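Local atomic coordinates of benzyl alcohol dehydrogenase (Acinetobacter calcoaceticus, PDB entry 1F8F), a protein that catalyses the NAD-dependent oxidation of aryl alcohols such as benzyl alcohol to the aldehyde, as a zinc-containing member of the medium-chain alcohol dehydrogenase family. Residues 4-9 against 21-27; 77-81 against 153-157; 282-288 against 308-314. All blocks are in the same frame, centred on the assembly; numbering follows the deposited sequence.

Contact 1: 4-9 against 21-27; sequences LKDIIA and LQALKIR
Ile7 and Ile26 meet by their CG2 methyls, 3.9 Å apart, their branches crossing obliquely on the face of a two-stranded beta hairpin that also carries Lys5, Ala9, Gln22 and Leu24. Ile7 holds CG1 between its backbone N and carbonyl carbon (chi1 65°), which lays that methylene over the strand opposite, 3.5 Å from Leu24 O, and leaves CG2 for Ile26. Further along, Ala9 CB meets the Leu24 CD1 methyl. The other face is mixed and more open, carrying Asp6 and Lys25 together with Ile8 and Ala23. There Lys25, bent along its length, runs beside Asp6 in the same direction, so that Asp6 OD2 touches Lys25 CD at 3.4 Å while the charges, Asp6 OD2 and Lys25 NZ, stay 5.4 Å apart. Leu4 CD1 presses on the lysine too, 3.5 Å from Lys25 CG. The side chains of Ile8 and Leu21 cross at about a right angle, Ile8 CG2 touching Leu21 CB. Six backbone bonds join the antiparallel strands in reciprocal pairs, the straightest from Leu24 N to Ile7 O (2.7 Å, 178° at the hydrogen). The face with Ile7 and Ile26 lies against the catalytic domain: Ile7 on Thr147 and Tyr148, Ile26 on Leu127 and Leu150, Tyr148 and Leu150 belonging to strand 148-152.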
loop_
_atom_site.group_PDB
_atom_site.type_symbol
_atom_site.label_atom_id
_atom_site.label_comp_id
_atom_site.label_asym_id
_atom_site.label_seq_id
_atom_site.Cartn_x
_atom_site.Cartn_y
_atom_site.Cartn_z
ATOM N N LEU A 4 19.255 -40.012 25.515
ATOM C CA LEU A 4 18.333 -38.929 25.980
ATOM C C LEU A 4 18.755 -38.286 27.303
ATOM O O LEU A 4 19.673 -38.774 27.984
ATOM C CB LEU A 4 16.904 -39.449 25.949
ATOM C CG LEU A 4 16.411 -40.538 26.871
ATOM C CD1 LEU A 4 16.472 -40.108 28.323
ATOM C CD2 LEU A 4 15.018 -41.018 26.495
ATOM N N LYS A 5 18.092 -37.200 27.699
ATOM C CA LYS A 5 18.408 -36.398 28.877
ATOM C C LYS A 5 17.287 -36.247 29.896
ATOM O O LYS A 5 16.093 -36.207 29.538
ATOM C CB LYS A 5 18.772 -35.003 28.331
ATOM C CG LYS A 5 19.475 -34.004 29.207
ATOM C CD LYS A 5 19.705 -32.658 28.568
ATOM C CE LYS A 5 21.100 -32.384 28.079
ATOM N NZ LYS A 5 22.058 -31.751 29.020
ATOM N N ASP A 6 17.622 -36.192 31.199
ATOM C CA ASP A 6 16.603 -35.979 32.233
ATOM C C ASP A 6 16.540 -34.487 32.596
ATOM O O ASP A 6 17.552 -33.780 32.603
ATOM C CB ASP A 6 16.767 -36.721 33.548
ATOM C CG ASP A 6 16.838 -38.227 33.565
ATOM O OD1 ASP A 6 17.958 -38.759 33.390
ATOM O OD2 ASP A 6 15.802 -38.885 33.810
ATOM N N ILE A 7 15.310 -34.018 32.852
ATOM C CA ILE A 7 15.031 -32.631 33.201
ATOM C C ILE A 7 13.886 -32.415 34.208
ATOM O O ILE A 7 13.030 -33.298 34.403
ATOM C CB ILE A 7 14.554 -31.879 31.917
ATOM C CG1 ILE A 7 13.211 -32.436 31.430
ATOM C CG2 ILE A 7 15.534 -31.908 30.747
ATOM C CD1 ILE A 7 12.459 -31.553 30.467
ATOM N N ILE A 8 13.711 -31.159 34.684
ATOM C CA ILE A 8 12.606 -30.756 35.544
ATOM C C ILE A 8 11.627 -29.880 34.763
ATOM O O ILE A 8 12.089 -28.926 34.131
ATOM C CB ILE A 8 13.097 -29.912 36.766
ATOM C CG1 ILE A 8 14.142 -30.611 37.643
ATOM C CG2 ILE A 8 11.914 -29.404 37.597
ATOM C CD1 ILE A 8 13.818 -32.012 38.133
ATOM N N ALA A 9 10.329 -30.096 34.768
ATOM C CA ALA A 9 9.417 -29.209 34.041
ATOM C C ALA A 9 8.143 -29.031 34.832
ATOM O O ALA A 9 7.749 -30.013 35.429
ATOM C CB ALA A 9 9.033 -29.757 32.669
ATOM N N LEU A 21 6.182 -29.281 39.934
ATOM C CA LEU A 21 7.438 -29.631 39.276
ATOM C C LEU A 21 7.589 -31.141 39.178
ATOM O O LEU A 21 7.266 -31.823 40.161
ATOM C CB LEU A 21 8.594 -28.953 40.024
ATOM C CG LEU A 21 8.704 -27.440 39.869
ATOM C CD1 LEU A 21 9.968 -26.871 40.499
ATOM C CD2 LEU A 21 8.585 -26.998 38.415
ATOM N N GLN A 22 7.985 -31.703 38.049
ATOM C CA GLN A 22 8.079 -33.146 37.870
ATOM C C GLN A 22 9.376 -33.524 37.179
ATOM O O GLN A 22 9.986 -32.646 36.570
ATOM C CB GLN A 22 6.882 -33.701 37.086
ATOM C CG GLN A 22 5.564 -33.829 37.784
ATOM C CD GLN A 22 4.360 -34.371 37.067
ATOM O OE1 GLN A 22 4.397 -34.991 35.993
ATOM N NE2 GLN A 22 3.153 -34.192 37.616
ATOM N N ALA A 23 9.838 -34.768 37.292
ATOM C CA ALA A 23 11.050 -35.164 36.584
ATOM C C ALA A 23 10.664 -35.840 35.252
ATOM O O ALA A 23 9.830 -36.755 35.263
ATOM C CB ALA A 23 11.911 -36.130 37.382
ATOM N N LEU A 24 11.245 -35.346 34.149
ATOM C CA LEU A 24 10.931 -35.906 32.830
ATOM C C LEU A 24 12.170 -36.076 31.954
ATOM O O LEU A 24 13.326 -35.780 32.310
ATOM C CB LEU A 24 9.898 -35.034 32.156
ATOM C CG LEU A 24 8.569 -34.561 32.689
ATOM C CD1 LEU A 24 7.842 -33.692 31.643
ATOM C CD2 LEU A 24 7.543 -35.592 33.089
ATOM N N LYS A 25 11.976 -36.595 30.728
ATOM C CA LYS A 25 13.082 -36.782 29.804
ATOM C C LYS A 25 12.845 -36.188 28.405
ATOM O O LYS A 25 11.779 -36.217 27.843
ATOM C CB LYS A 25 13.496 -38.239 29.592
ATOM C CG LYS A 25 14.351 -38.786 30.722
ATOM C CD LYS A 25 13.600 -39.889 31.463
ATOM C CE LYS A 25 14.175 -41.243 31.084
ATOM N NZ LYS A 25 13.398 -41.944 30.012
ATOM N N ILE A 26 13.946 -35.677 27.862
ATOM C CA ILE A 26 13.856 -35.070 26.529
ATOM C C ILE A 26 14.894 -35.693 25.605
ATOM O O ILE A 26 16.049 -35.944 26.000
ATOM C CB ILE A 26 13.955 -33.537 26.646
ATOM C CG1 ILE A 26 13.575 -32.898 25.322
ATOM C CG2 ILE A 26 15.386 -33.205 27.081
ATOM C CD1 ILE A 26 12.603 -31.768 25.294
ATOM N N ARG A 27 14.448 -35.918 24.359
ATOM C CA ARG A 27 15.330 -36.540 23.376
ATOM C C ARG A 27 16.198 -35.562 22.614
ATOM O O ARG A 27 15.944 -34.355 22.619
ATOM C CB ARG A 27 14.470 -37.325 22.381
ATOM C CG ARG A 27 13.943 -36.518 21.218
ATOM C CD ARG A 27 12.961 -37.264 20.340
ATOM N NE ARG A 27 12.229 -36.377 19.465
ATOM C CZ ARG A 27 12.526 -35.488 18.553
ATOM N NH1 ARG A 27 13.759 -35.181 18.188
ATOM N NH2 ARG A 27 11.517 -34.859 17.958
#

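Contact 2: 77-81 against 153-157; sequences NVTEL and ENNTV
Glu153 reaches into the loop 77-81 and presents one carboxylate oxygen to two successive backbone amides. Its OE2 accepts from Glu80 N at 2.6 Å, nearly along the C-O axis, and from Thr79 N at 3.0 Å, which comes from above the carboxylate plane, 37° out of it. The side chain is stretched to make the reach: CG stands anti to the backbone N (chi1 -175°) and the next torsion is extended as well, which carries the carboxylate away from its own backbone. Carbon closes in around the same oxygen. Val78 CG1, on a side chain that slides past the glutamate in the opposite direction, lies 3.7 Å from Glu153 OE2, and Glu80 CB comes to 3.4 Å from Glu153 OE2. Deeper in, Leu81 CD1 touches the aliphatic part of Glu153, 4.0 Å from Glu153 CG. The same methyl, Leu81 CD1, wedges against Thr156, 3.8 Å from Thr156 CB.

Within the loop, Thr79 OG1 donates to Glu80 OE2 at 2.6 Å, on the anti side of that carboxylate, tying the two neighbouring side chains together. On the other segment, Thr156 N bonds back to Glu153 O, and Thr156 OG1 is held by Arg152 O and Ser151 OG. Lys322 NZ meets both Glu153 O and Thr156 O. Across the subunit interface, Lys96 of the second subunit forms a salt bridge with Glu153 OE1 and a hydrogen bond with Thr79 OG1.

The two carboxylates of Glu80 and Glu153 are turned 32° to each other, with their OE2 atoms 4.8 Å apart. Two amides on one oxygen and a lysine of the second subunit on the other would stabilise a charged Glu153 and probably offset the proximity of Glu80, so that one side chain couples the loop 77-81 to the subunit interface.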
loop_
_atom_site.group_PDB
_atom_site.type_symbol
_atom_site.label_atom_id
_atom_site.label_comp_id
_atom_site.label_asym_id
_atom_site.label_seq_id
_atom_site.Cartn_x
_atom_site.Cartn_y
_atom_site.Cartn_z
ATOM N N ASN A 77 20.167 -30.750 9.671
ATOM C CA ASN A 77 19.830 -29.813 8.591
ATOM C C ASN A 77 19.734 -28.344 9.037
ATOM O O ASN A 77 19.349 -27.423 8.283
ATOM C CB ASN A 77 18.497 -30.193 7.923
ATOM C CG ASN A 77 18.538 -31.683 7.545
ATOM O OD1 ASN A 77 19.263 -32.036 6.621
ATOM N ND2 ASN A 77 17.743 -32.466 8.251
ATOM N N VAL A 78 20.182 -28.106 10.282
ATOM C CA VAL A 78 20.177 -26.770 10.833
ATOM C C VAL A 78 21.357 -26.010 10.225
ATOM O O VAL A 78 22.490 -26.492 10.321
ATOM C CB VAL A 78 20.237 -26.764 12.368
ATOM C CG1 VAL A 78 20.335 -25.341 12.879
ATOM C CG2 VAL A 78 19.101 -27.546 13.002
ATOM N N THR A 79 21.079 -24.846 9.602
ATOM C CA THR A 79 22.188 -24.152 8.975
ATOM C C THR A 79 22.366 -22.760 9.513
ATOM O O THR A 79 23.439 -22.195 9.246
ATOM C CB THR A 79 21.992 -24.019 7.432
ATOM O OG1 THR A 79 20.774 -23.300 7.123
ATOM C CG2 THR A 79 22.020 -25.351 6.709
ATOM N N GLU A 80 21.358 -22.151 10.142
ATOM C CA GLU A 80 21.491 -20.748 10.521
ATOM C C GLU A 80 21.734 -20.508 12.008
ATOM O O GLU A 80 21.792 -19.355 12.454
ATOM C CB GLU A 80 20.285 -19.966 10.050
ATOM C CG GLU A 80 19.836 -19.867 8.623
ATOM C CD GLU A 80 20.893 -19.728 7.564
ATOM O OE1 GLU A 80 21.585 -18.713 7.433
ATOM O OE2 GLU A 80 21.085 -20.718 6.803
ATOM N N LEU A 81 21.889 -21.538 12.793
ATOM C CA LEU A 81 22.124 -21.430 14.227
ATOM C C LEU A 81 23.225 -22.377 14.717
ATOM O O LEU A 81 23.285 -23.529 14.266
ATOM C CB LEU A 81 20.802 -21.814 14.897
ATOM C CG LEU A 81 19.545 -20.950 14.765
ATOM C CD1 LEU A 81 18.283 -21.651 15.224
ATOM C CD2 LEU A 81 19.781 -19.671 15.550
ATOM N N GLU A 153 14.015 -24.647 13.898
ATOM C CA GLU A 153 14.917 -23.589 13.443
ATOM C C GLU A 153 14.064 -22.364 13.060
ATOM O O GLU A 153 14.552 -21.265 13.369
ATOM C CB GLU A 153 15.794 -23.908 12.206
ATOM C CG GLU A 153 16.830 -22.886 11.752
ATOM C CD GLU A 153 17.690 -23.341 10.587
ATOM O OE1 GLU A 153 17.182 -24.124 9.737
ATOM O OE2 GLU A 153 18.869 -23.022 10.330
ATOM N N ASN A 154 12.948 -22.561 12.377
ATOM C CA ASN A 154 12.225 -21.329 12.018
ATOM C C ASN A 154 11.576 -20.629 13.220
ATOM O O ASN A 154 11.319 -19.421 13.092
ATOM C CB ASN A 154 11.244 -21.450 10.867
ATOM C CG ASN A 154 10.049 -22.300 11.191
ATOM O OD1 ASN A 154 9.992 -22.879 12.290
ATOM N ND2 ASN A 154 9.118 -22.355 10.233
ATOM N N ASN A 155 11.321 -21.270 14.355
ATOM C CA ASN A 155 10.820 -20.517 15.513
ATOM C C ASN A 155 11.966 -20.209 16.481
ATOM O O ASN A 155 11.620 -19.731 17.567
ATOM C CB ASN A 155 9.620 -21.088 16.219
ATOM C CG ASN A 155 9.660 -22.450 16.882
ATOM O OD1 ASN A 155 10.065 -23.461 16.286
ATOM N ND2 ASN A 155 9.178 -22.436 18.107
ATOM N N THR A 156 13.229 -20.372 16.148
ATOM C CA THR A 156 14.301 -20.067 17.102
ATOM C C THR A 156 15.075 -18.876 16.584
ATOM O O THR A 156 15.777 -18.928 15.581
ATOM C CB THR A 156 15.145 -21.319 17.344
ATOM O OG1 THR A 156 14.268 -22.400 17.716
ATOM C CG2 THR A 156 16.147 -21.229 18.492
ATOM N N VAL A 157 15.006 -17.730 17.229
ATOM C CA VAL A 157 15.535 -16.453 16.903
ATOM C C VAL A 157 16.786 -16.048 17.681
ATOM O O VAL A 157 16.844 -15.663 18.836
ATOM C CB VAL A 157 14.542 -15.288 17.023
ATOM C CG1 VAL A 157 14.955 -14.030 16.323
ATOM C CG2 VAL A 157 13.137 -15.663 16.539
#

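Contact 3: 282-288 against 308-314; sequences LGKIAVV and GKTILGV. With NAD (nicotinamide-adenine-dinucleotide), chain F.
Val288 and Val314 stand side by side, pointing the same way: Val288 holds CG1 anti to its carbonyl carbon (chi1 -63°), which brings Val288 CG1 to 3.9 Å from Val314 CB, while the first torsion of Val314 (chi1 169°) sets its CG2 anti to the carbonyl carbon, where it meets Ala286 CB at 3.9 Å. They follow directly on strands 283-287 and 310-313, the last two in the order of the six-stranded parallel sheet of the Rossmann fold that binds NAD. Backbone bonds alternate between the strands, from Thr310 N to Gly283 O through Val314 N to Val287 O. The straightest, Leu312 N to Ile285 O, is 3.0 Å long. Side chains pair on both faces. Ile285 CG2 runs beside Ile311 CG1 at 4.1 Å, on the face covered by helix 269-277 through Val276. On the other face Leu186 and Ala185 of helix 174-186 lie against Ala286 and Val314, while the Lys284 chain lies along Thr310, Lys284 CG to Thr310 CB 4.0 Å. Thr310, Ile311 and Leu312 also pair with an antiparallel strand of the third subunit, so the sheet continues across the interface. At the N-terminal end Gly308 closes helix 301-306 in a Schellman motif, and its carbonyl shares a water with Gly283 O and Thr310 OG1. At the C-terminal end the nicotinamide carboxamide is read by two main-chain carbonyls, NAD N7N donating to Val288 O and to Val314 O, each at 3.3 Å, the bond to Val288 O the straighter.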
loop_
_atom_site.group_PDB
_atom_site.type_symbol
_atom_site.label_atom_id
_atom_site.label_comp_id
_atom_site.label_asym_id
_atom_site.label_seq_id
_atom_site.Cartn_x
_atom_site.Cartn_y
_atom_site.Cartn_z
ATOM N N LEU A 282 -12.373 7.573 8.873
ATOM C CA LEU A 282 -11.304 6.762 8.311
ATOM C C LEU A 282 -10.370 6.116 9.331
ATOM O O LEU A 282 -9.346 5.507 8.971
ATOM C CB LEU A 282 -10.497 7.417 7.187
ATOM C CG LEU A 282 -11.271 7.683 5.891
ATOM C CD1 LEU A 282 -10.437 8.625 5.002
ATOM C CD2 LEU A 282 -11.507 6.392 5.121
ATOM N N GLY A 283 -10.859 6.023 10.579
ATOM C CA GLY A 283 -10.097 5.358 11.639
ATOM C C GLY A 283 -10.032 3.855 11.508
ATOM O O GLY A 283 -10.836 3.199 10.801
ATOM N N LYS A 284 -9.066 3.242 12.198
ATOM C CA LYS A 284 -8.817 1.821 12.165
ATOM C C LYS A 284 -8.640 1.215 13.554
ATOM O O LYS A 284 -7.750 1.663 14.261
ATOM C CB LYS A 284 -7.599 1.468 11.281
ATOM C CG LYS A 284 -7.620 2.015 9.869
ATOM C CD LYS A 284 -6.424 1.528 9.032
ATOM C CE LYS A 284 -6.437 2.407 7.785
ATOM N NZ LYS A 284 -5.571 1.996 6.663
ATOM N N ILE A 285 -9.288 0.056 13.838
ATOM C CA ILE A 285 -9.104 -0.547 15.148
ATOM C C ILE A 285 -8.623 -1.980 14.978
ATOM O O ILE A 285 -9.252 -2.758 14.245
ATOM C CB ILE A 285 -10.374 -0.502 16.044
ATOM C CG1 ILE A 285 -10.013 -1.038 17.465
ATOM C CG2 ILE A 285 -11.545 -1.256 15.464
ATOM C CD1 ILE A 285 -10.999 -0.725 18.585
ATOM N N ALA A 286 -7.500 -2.369 15.550
ATOM C CA ALA A 286 -6.945 -3.703 15.479
ATOM C C ALA A 286 -7.427 -4.564 16.663
ATOM O O ALA A 286 -7.253 -4.101 17.783
ATOM C CB ALA A 286 -5.405 -3.700 15.473
ATOM N N VAL A 287 -7.878 -5.814 16.465
ATOM C CA VAL A 287 -8.380 -6.641 17.522
ATOM C C VAL A 287 -7.407 -7.706 17.988
ATOM O O VAL A 287 -7.204 -8.640 17.227
ATOM C CB VAL A 287 -9.721 -7.308 17.084
ATOM C CG1 VAL A 287 -10.301 -8.217 18.157
ATOM C CG2 VAL A 287 -10.818 -6.253 16.804
ATOM N N VAL A 288 -6.794 -7.626 19.181
ATOM C CA VAL A 288 -5.891 -8.674 19.634
ATOM C C VAL A 288 -6.411 -9.441 20.848
ATOM O O VAL A 288 -5.961 -10.555 21.170
ATOM C CB VAL A 288 -4.444 -8.205 19.956
ATOM C CG1 VAL A 288 -3.748 -7.661 18.702
ATOM C CG2 VAL A 288 -4.296 -7.120 21.021
ATOM N N GLY A 308 -16.280 5.396 7.061
ATOM C CA GLY A 308 -15.286 4.610 6.320
ATOM C C GLY A 308 -14.297 3.839 7.209
ATOM O O GLY A 308 -13.085 3.673 6.944
ATOM N N LYS A 309 -14.854 3.430 8.341
ATOM C CA LYS A 309 -14.101 2.745 9.368
ATOM C C LYS A 309 -13.648 1.342 9.031
ATOM O O LYS A 309 -14.315 0.494 8.420
ATOM C CB LYS A 309 -14.969 2.793 10.655
ATOM C CG LYS A 309 -15.099 4.192 11.261
ATOM C CD LYS A 309 -15.883 4.153 12.612
ATOM C CE LYS A 309 -16.100 5.607 13.010
ATOM N NZ LYS A 309 -16.949 5.798 14.225
ATOM N N THR A 310 -12.482 0.965 9.536
ATOM C CA THR A 310 -11.934 -0.373 9.410
ATOM C C THR A 310 -11.761 -1.147 10.730
ATOM O O THR A 310 -11.258 -0.707 11.767
ATOM C CB THR A 310 -10.608 -0.411 8.648
ATOM O OG1 THR A 310 -10.678 0.400 7.497
ATOM C CG2 THR A 310 -10.354 -1.860 8.269
ATOM N N ILE A 311 -12.246 -2.376 10.703
ATOM C CA ILE A 311 -12.137 -3.250 11.884
ATOM C C ILE A 311 -11.240 -4.428 11.475
ATOM O O ILE A 311 -11.639 -5.125 10.528
ATOM C CB ILE A 311 -13.488 -3.765 12.368
ATOM C CG1 ILE A 311 -14.486 -2.844 13.084
ATOM C CG2 ILE A 311 -13.289 -4.806 13.449
ATOM C CD1 ILE A 311 -15.848 -3.595 13.161
ATOM N N LEU A 312 -10.086 -4.701 12.080
ATOM C CA LEU A 312 -9.242 -5.804 11.696
ATOM C C LEU A 312 -8.613 -6.734 12.753
ATOM O O LEU A 312 -8.069 -6.346 13.775
ATOM C CB LEU A 312 -8.034 -5.438 10.805
ATOM C CG LEU A 312 -6.910 -4.567 11.299
ATOM C CD1 LEU A 312 -5.589 -4.752 10.591
ATOM C CD2 LEU A 312 -7.351 -3.104 11.119
ATOM N N GLY A 313 -8.645 -8.046 12.400
ATOM C CA GLY A 313 -8.113 -9.063 13.298
ATOM C C GLY A 313 -6.610 -9.242 13.290
ATOM O O GLY A 313 -6.094 -9.368 12.155
ATOM N N VAL A 314 -5.922 -9.321 14.430
ATOM C CA VAL A 314 -4.467 -9.458 14.397
ATOM C C VAL A 314 -3.923 -10.567 15.315
ATOM O O VAL A 314 -4.189 -10.539 16.521
ATOM C CB VAL A 314 -3.794 -8.141 14.838
ATOM C CG1 VAL A 314 -2.297 -8.326 15.072
ATOM C CG2 VAL A 314 -3.986 -6.990 13.851
HETATM P PA NAD F . -3.190 -8.461 30.976
HETATM O O1A NAD F . -1.786 -8.148 31.394
HETATM O O2A NAD F . -4.054 -9.153 31.942
HETATM O O5B NAD F . -3.878 -7.177 30.346
HETATM C C5B NAD F . -5.253 -6.891 29.994
HETATM C C4B NAD F . -5.746 -5.636 30.700
HETATM O O4B NAD F . -7.175 -5.461 30.418
HETATM C C3B NAD F . -5.610 -5.594 32.232
HETATM O O3B NAD F . -4.717 -4.575 32.661
HETATM C C2B NAD F . -7.006 -5.296 32.774
HETATM O O2B NAD F . -7.057 -4.334 33.835
HETATM C C1B NAD F . -7.711 -4.752 31.520
HETATM N N9A NAD F . -9.161 -4.908 31.519
HETATM C C8A NAD F . -9.908 -6.044 31.699
HETATM N N7A NAD F . -11.221 -5.820 31.633
HETATM C C5A NAD F . -11.314 -4.456 31.412
HETATM C C6A NAD F . -12.414 -3.593 31.252
HETATM N N6A NAD F . -13.691 -3.962 31.274
HETATM N N1A NAD F . -12.149 -2.281 31.029
HETATM C C2A NAD F . -10.845 -1.865 30.996
HETATM N N3A NAD F . -9.768 -2.581 31.127
HETATM C C4A NAD F . -10.064 -3.875 31.345
HETATM O O3 NAD F . -3.050 -9.375 29.633
HETATM P PN NAD F . -1.972 -9.186 28.473
HETATM O O1N NAD F . -1.759 -7.756 28.182
HETATM O O2N NAD F . -0.743 -9.906 28.836
HETATM O O5D NAD F . -2.768 -9.946 27.274
HETATM C C5D NAD F . -3.817 -9.245 26.586
HETATM C C4D NAD F . -4.769 -10.109 25.840
HETATM O O4D NAD F . -4.296 -10.436 24.493
HETATM C C3D NAD F . -5.343 -11.405 26.424
HETATM O O3D NAD F . -6.654 -11.616 25.866
HETATM C C2D NAD F . -4.407 -12.428 25.765
HETATM O O2D NAD F . -4.850 -13.773 25.858
HETATM C C1D NAD F . -4.508 -11.850 24.345
HETATM N N1N NAD F . -3.384 -12.297 23.529
HETATM C C2N NAD F . -3.592 -12.300 22.188
HETATM C C3N NAD F . -2.542 -12.663 21.365
HETATM C C7N NAD F . -2.657 -12.684 19.800
HETATM O O7N NAD F . -1.691 -13.048 19.132
HETATM N N7N NAD F . -3.875 -12.272 19.298
HETATM C C4N NAD F . -1.265 -12.990 21.908
HETATM C C5N NAD F . -1.076 -12.391 23.173
HETATM C C6N NAD F . -2.078 -12.038 24.052
HETATM O O HOH W 1 -10.360 2.989 7.759
#

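Overall arrangement
The three contacts follow one another along the chain, each closing before the next opens. Contacts 1 and 2 belong to the catalytic half of the subunit, their centres 23 Å apart and their nearest atoms about 11 Å; strand 148-152, on which the hairpin of contact 1 packs, leads directly into residues 153-157 of contact 2. Contact 3 lies in the coenzyme-binding sheet, 34 Å from contact 2 and 44 Å from contact 1 between centres, with contact 1 on the opposite side of the chain's centre. Contacts 2 and 3 face different neighbours, the second and third subunits, so both halves of the chain take part in building the tetramer, while contact 3 also meets NAD.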